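Local coordinates for uncharacterized protein TP-0789 domain-containing protein (Nitrosomonas europaea ATCC 19718, PDB 3BUU) that is of unknown function but belongs to the LolA superfamily, and so may bind lipid or lipoprotein acyl chains at the bacterial cell envelope, at residues R20-S25 against M210-L215; Q47-G52 against D217-K222. One frame throughout, in Å; residues are numbered along the deposited sequence.

Contacts 1 and 2 are made in succession by the chain at and beyond the end of strand 202-212. In contact 1 the chain leaving that strand passes beside the loop that joins helix 9-20 to strand 26-36; in contact 2 its continuation, 217-222, lies against the end of strand 39-51. Their centres are about 12 Å apart, on the same side of the chain's centre. K51 makes a direct polar link between them: its NZ probably hydrogen-bonds to L215 O, 2.9 Å away, while its CG lies 3.4 Å from S25 OG in the conformer given. L215 CD1 also packs 3.4 Å from S50 O. No ligand marks a pocket at either contact.

Contact 1. Residues R20-S25 against M210-L215; sequences RFPQDS and MKLRDL
M210, here selenomethionine, meets F21 and P22 with the methyl and the selenium of its selenoether. Its CE lies in the plane of the F21 ring, at the edge, 3.7 Å from CE1, and the two side chains cross at about a right angle. SE, one bond back, rests 3.7 Å from P22 CD. The side chain runs extended from the strand (CG anti to the backbone N, chi1 -168°) and bends only at chi3, -67°, which turns the methyl to the ring while SE stays beside the proline. On a face of the F21 ring, offset toward the rim, lies R20 CG. L212 adds a second hydrophobic patch: its CD2 reaches P22 CB at 3.9 Å and D24 CB at 4.0 Å. Beyond the leucine the contact becomes polar. R213 N donates a nearly straight hydrogen bond to S25 O (3.0 Å). In one of its two conformers, S25 places OG 2.8 Å from a water that also accepts from L215 N, and L215 CD1 packs on S25 CB at 4.0 Å. In the fold, this links the exit of helix 9-20 to the end of strand 202-212, just before strand 26-36 takes its place beside that strand. L183 touches P22, M210 and L212, R187 of strand 185-195 touches P22 and M210, and F26 begins the neighbouring strand 26-36.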
loop_
_atom_site.group_PDB
_atom_site.type_symbol
_atom_site.label_atom_id
_atom_site.label_comp_id
_atom_site.label_asym_id
_atom_site.label_seq_id
_atom_site.Cartn_x
_atom_site.Cartn_y
_atom_site.Cartn_z
ATOM N N ARG A 20 -6.718 -3.584 8.145
ATOM C CA ARG A 20 -5.574 -3.800 7.291
ATOM C C ARG A 20 -4.273 -3.784 8.103
ATOM O O ARG A 20 -3.446 -4.697 7.955
ATOM C CB ARG A 20 -5.577 -2.720 6.229
ATOM C CG ARG A 20 -4.334 -2.652 5.302
ATOM C CD ARG A 20 -4.256 -3.743 4.244
ATOM N NE ARG A 20 -3.242 -3.302 3.270
ATOM C CZ ARG A 20 -2.060 -3.885 2.988
ATOM N NH1 ARG A 20 -1.644 -5.020 3.616
ATOM N NH2 ARG A 20 -1.282 -3.291 2.077
ATOM N N PHE A 21 -4.075 -2.749 8.907
ATOM C CA PHE A 21 -2.801 -2.615 9.635
ATOM C C PHE A 21 -3.041 -2.067 11.027
ATOM O O PHE A 21 -3.960 -1.299 11.266
ATOM C CB PHE A 21 -1.846 -1.615 8.966
ATOM C CG PHE A 21 -1.181 -2.079 7.711
ATOM C CD1 PHE A 21 -0.550 -3.314 7.635
ATOM C CD2 PHE A 21 -1.085 -1.234 6.625
ATOM C CE1 PHE A 21 0.165 -3.695 6.482
ATOM C CE2 PHE A 21 -0.374 -1.625 5.484
ATOM C CZ PHE A 21 0.242 -2.853 5.427
ATOM N N PRO A 22 -2.144 -2.431 11.967
ATOM C CA PRO A 22 -2.161 -1.775 13.247
ATOM C C PRO A 22 -2.050 -0.275 13.085
ATOM O O PRO A 22 -1.308 0.201 12.201
ATOM C CB PRO A 22 -0.919 -2.301 13.924
ATOM C CG PRO A 22 -0.516 -3.475 13.211
ATOM C CD PRO A 22 -1.033 -3.393 11.835
ATOM N N GLN A 23 -2.766 0.475 13.924
ATOM C CA GLN A 23 -2.677 1.937 13.922
ATOM C C GLN A 23 -1.594 2.315 14.914
ATOM O O GLN A 23 -1.852 2.862 15.992
ATOM C CB GLN A 23 -4.038 2.571 14.239
ATOM C CG GLN A 23 -5.099 2.102 13.208
ATOM C CD GLN A 23 -4.777 2.545 11.800
ATOM O OE1 GLN A 23 -4.760 3.754 11.542
ATOM N NE2 GLN A 23 -4.427 1.609 10.917
ATOM N N ASP A 24 -0.376 1.946 14.548
ATOM C CA ASP A 24 0.765 1.977 15.429
ATOM C C ASP A 24 1.996 1.789 14.573
ATOM O O ASP A 24 1.880 1.450 13.395
ATOM C CB ASP A 24 0.618 0.835 16.462
ATOM C CG ASP A 24 1.328 1.084 17.742
ATOM O OD1 ASP A 24 2.136 2.037 17.844
ATOM O OD2 ASP A 24 1.058 0.304 18.662
ATOM N N SER A 25 3.160 1.956 15.189
ATOM C CA SER A 25 4.429 1.708 14.522
ATOM C C SER A 25 4.735 0.214 14.406
ATOM O O SER A 25 4.681 -0.526 15.402
ATOM C CB SER A 25 5.535 2.401 15.328
ATOM O OG SER A 25 5.375 3.801 15.279
HETATM N N MSE A 210 4.665 -9.595 10.616
HETATM C CA MSE A 210 4.242 -8.311 11.098
HETATM C C MSE A 210 4.483 -8.214 12.601
HETATM O O MSE A 210 4.065 -9.099 13.341
HETATM C CB MSE A 210 2.773 -8.119 10.759
HETATM C CG MSE A 210 2.298 -6.707 10.966
HETATM SE SE MSE A 210 0.436 -6.441 10.460
HETATM C CE MSE A 210 0.593 -6.693 8.585
ATOM N N LYS A 211 5.110 -7.148 13.063
ATOM C CA LYS A 211 5.353 -7.032 14.496
ATOM C C LYS A 211 5.411 -5.566 14.841
ATOM O O LYS A 211 5.908 -4.721 14.076
ATOM C CB LYS A 211 6.638 -7.731 14.879
ATOM C CG LYS A 211 7.820 -7.162 14.242
ATOM C CD LYS A 211 9.038 -8.010 14.471
ATOM C CE LYS A 211 9.080 -9.195 13.579
ATOM N NZ LYS A 211 10.314 -9.997 13.807
ATOM N N LEU A 212 4.924 -5.241 16.040
ATOM C CA LEU A 212 5.011 -3.848 16.500
ATOM C C LEU A 212 6.454 -3.500 16.797
ATOM O O LEU A 212 7.240 -4.360 17.209
ATOM C CB LEU A 212 4.101 -3.654 17.717
ATOM C CG LEU A 212 2.605 -3.828 17.339
ATOM C CD1 LEU A 212 1.704 -3.811 18.557
ATOM C CD2 LEU A 212 2.098 -2.918 16.270
ATOM N N ARG A 213 6.828 -2.256 16.561
ATOM C CA ARG A 213 8.226 -1.862 16.733
ATOM C C ARG A 213 8.245 -0.391 17.037
ATOM O O ARG A 213 7.539 0.350 16.375
ATOM C CB ARG A 213 9.024 -2.120 15.421
ATOM C CG ARG A 213 10.477 -1.825 15.589
ATOM C CD ARG A 213 11.400 -2.402 14.576
ATOM N NE ARG A 213 12.745 -1.878 14.818
ATOM C CZ ARG A 213 13.791 -2.121 14.046
ATOM N NH1 ARG A 213 13.655 -2.905 12.988
ATOM N NH2 ARG A 213 14.962 -1.556 14.309
ATOM N N ASP A 214 9.079 0.037 17.970
ATOM C CA ASP A 214 9.269 1.455 18.220
ATOM C C ASP A 214 10.118 2.065 17.108
ATOM O O ASP A 214 11.220 1.571 16.801
ATOM C CB ASP A 214 9.938 1.631 19.587
ATOM C CG ASP A 214 9.971 3.061 20.039
ATOM O OD1 ASP A 214 9.198 3.902 19.540
ATOM O OD2 ASP A 214 10.713 3.327 20.975
ATOM N N LEU A 215 9.615 3.118 16.483
ATOM C CA LEU A 215 10.301 3.730 15.358
ATOM C C LEU A 215 10.534 5.194 15.682
ATOM O O LEU A 215 9.677 6.047 15.411
ATOM C CB LEU A 215 9.489 3.579 14.063
ATOM C CG LEU A 215 9.238 2.101 13.656
ATOM C CD1 LEU A 215 8.284 2.084 12.457
ATOM C CD2 LEU A 215 10.520 1.395 13.314
HETATM O O HOH W 1 7.173 4.458 17.306
#

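Contact 2. Residues Q47-G52 against D217-K222; sequences QVLSKG and DKIFTK
This is a side-chain contact between a strand end and a loop on the antiparallel beta scaffold of a LolA-superfamily protein: strand 39-51 meets the short 3-10 turn 217-219 and the residue after it, with no direct hydrogen bond between the two segments. F220 and K51 carry much of it. The lysine leaves the strand with CG anti to the backbone N (chi1 -166°) and stays extended to its end, which carries its aliphatic part obliquely across the phenylalanine side chain. K51 CD comes within 3.8 Å of F220 CE2, and CB lies 4.1 Å from CZ. I219 packs over the same ring within its own segment, CG1 standing 3.6 Å above the plane and over the ring centre. The isoleucine also reaches across to the strand, where its CD1 meets L49 CD1 at 4.1 Å, the two side chains crossing at about a right angle. F220 is the centre of an inverse gamma turn, directly after the 3-10 turn, and its CB points to the strand. N55 and I57 of strand 55-62, next to strand 39-51, also touch F220, so F220 contacts both adjacent strands. The polar end of K51 has its main partner in L215 O, while E54 offers a long, weak ion pair. The oppositely charged D217 carboxylate is not in direct contact, NZ and OD1 being 4.9 Å apart; instead a water bridges them, accepting from K51 NZ at 2.8 Å and lying 2.6 Å from D217 OD1, to which it probably donates.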
loop_
_atom_site.group_PDB
_atom_site.type_symbol
_atom_site.label_atom_id
_atom_site.label_comp_id
_atom_site.label_asym_id
_atom_site.label_seq_id
_atom_site.Cartn_x
_atom_site.Cartn_y
_atom_site.Cartn_z
ATOM N N GLN A 47 11.564 -5.040 3.265
ATOM C CA GLN A 47 11.261 -4.864 4.665
ATOM C C GLN A 47 10.722 -3.455 4.818
ATOM O O GLN A 47 11.336 -2.501 4.332
ATOM C CB GLN A 47 12.510 -5.012 5.539
ATOM C CG GLN A 47 12.130 -4.790 7.032
ATOM C CD GLN A 47 13.293 -4.551 7.966
ATOM O OE1 GLN A 47 13.770 -3.422 8.097
ATOM N NE2 GLN A 47 13.714 -5.589 8.665
ATOM N N VAL A 48 9.597 -3.320 5.517
ATOM C CA VAL A 48 8.927 -2.035 5.695
ATOM C C VAL A 48 8.906 -1.670 7.174
ATOM O O VAL A 48 8.490 -2.492 8.003
ATOM C CB VAL A 48 7.495 -2.103 5.155
ATOM C CG1 VAL A 48 6.817 -0.759 5.340
ATOM C CG2 VAL A 48 7.534 -2.475 3.678
ATOM N N LEU A 49 9.346 -0.444 7.481
ATOM C CA LEU A 49 9.211 0.149 8.826
ATOM C C LEU A 49 8.137 1.225 8.630
ATOM O O LEU A 49 8.372 2.219 7.965
ATOM C CB LEU A 49 10.537 0.768 9.238
ATOM C CG LEU A 49 11.704 -0.213 9.319
ATOM C CD1 LEU A 49 12.984 0.532 9.732
ATOM C CD2 LEU A 49 11.405 -1.351 10.271
ATOM N N SER A 50 6.972 1.003 9.223
ATOM C CA SER A 50 5.804 1.821 8.989
ATOM C C SER A 50 5.395 2.623 10.232
ATOM O O SER A 50 5.103 2.038 11.292
ATOM C CB SER A 50 4.657 0.937 8.573
ATOM O OG SER A 50 3.435 1.633 8.472
ATOM N N LYS A 51 5.329 3.951 10.090
ATOM C CA LYS A 51 4.906 4.827 11.127
ATOM C C LYS A 51 3.749 5.694 10.610
ATOM O O LYS A 51 3.878 6.895 10.368
ATOM C CB LYS A 51 6.073 5.643 11.670
ATOM C CG LYS A 51 5.764 6.322 12.967
ATOM C CD LYS A 51 7.002 7.007 13.519
ATOM C CE LYS A 51 6.726 7.548 14.882
ATOM N NZ LYS A 51 7.930 8.345 15.289
ATOM N N GLY A 52 2.632 5.020 10.367
ATOM C CA GLY A 52 1.447 5.662 9.835
ATOM C C GLY A 52 1.714 6.248 8.462
ATOM O O GLY A 52 2.497 5.752 7.679
ATOM N N ASP A 217 11.502 9.010 15.686
ATOM C CA ASP A 217 11.565 10.020 14.627
ATOM C C ASP A 217 12.969 10.130 14.019
ATOM O O ASP A 217 13.137 10.362 12.834
ATOM C CB ASP A 217 11.104 11.386 15.184
ATOM C CG ASP A 217 10.947 12.410 14.105
ATOM O OD1 ASP A 217 10.001 12.322 13.303
ATOM O OD2 ASP A 217 11.783 13.331 14.081
ATOM N N LYS A 218 13.988 9.977 14.863
ATOM C CA LYS A 218 15.340 10.150 14.449
ATOM C C LYS A 218 15.892 9.086 13.501
ATOM O O LYS A 218 16.939 9.269 12.959
ATOM C CB LYS A 218 16.230 10.266 15.712
ATOM C CG LYS A 218 16.059 11.582 16.471
ATOM C CD LYS A 218 16.783 11.624 17.870
ATOM C CE LYS A 218 16.468 12.879 18.673
ATOM N NZ LYS A 218 16.633 14.082 17.804
ATOM N N ILE A 219 15.197 7.986 13.258
ATOM C CA ILE A 219 15.648 7.053 12.201
ATOM C C ILE A 219 15.238 7.505 10.809
ATOM O O ILE A 219 15.763 7.001 9.813
ATOM C CB ILE A 219 15.221 5.551 12.400
ATOM C CG1 ILE A 219 13.716 5.320 12.142
ATOM C CG2 ILE A 219 15.691 5.059 13.754
ATOM C CD1 ILE A 219 13.344 3.819 12.153
ATOM N N PHE A 220 14.312 8.462 10.708
ATOM C CA PHE A 220 13.753 8.811 9.402
ATOM C C PHE A 220 14.579 9.922 8.798
ATOM O O PHE A 220 14.118 11.052 8.630
ATOM C CB PHE A 220 12.279 9.125 9.563
ATOM C CG PHE A 220 11.490 7.920 9.961
ATOM C CD1 PHE A 220 11.270 6.889 9.041
ATOM C CD2 PHE A 220 11.022 7.779 11.250
ATOM C CE1 PHE A 220 10.556 5.756 9.426
ATOM C CE2 PHE A 220 10.323 6.673 11.640
ATOM C CZ PHE A 220 10.075 5.646 10.730
ATOM N N THR A 221 15.841 9.585 8.478
ATOM C CA THR A 221 16.816 10.553 7.934
ATOM C C THR A 221 17.693 9.874 6.885
ATOM O O THR A 221 17.864 8.663 6.864
ATOM C CB THR A 221 17.765 11.072 9.010
ATOM O OG1 THR A 221 18.665 10.019 9.377
ATOM C CG2 THR A 221 17.021 11.642 10.209
ATOM N N LYS A 222 18.270 10.711 6.022
ATOM C CA LYS A 222 19.226 10.245 5.040
ATOM C C LYS A 222 20.450 9.598 5.661
ATOM O O LYS A 222 20.931 8.597 5.169
ATOM C CB LYS A 222 19.634 11.401 4.130
ATOM C CG LYS A 222 18.471 12.046 3.397
ATOM C CD LYS A 222 18.998 13.187 2.528
ATOM C CE LYS A 222 17.865 13.961 1.873
ATOM N NZ LYS A 222 18.399 15.017 0.962
HETATM O O HOH W 2 8.343 10.324 13.410
#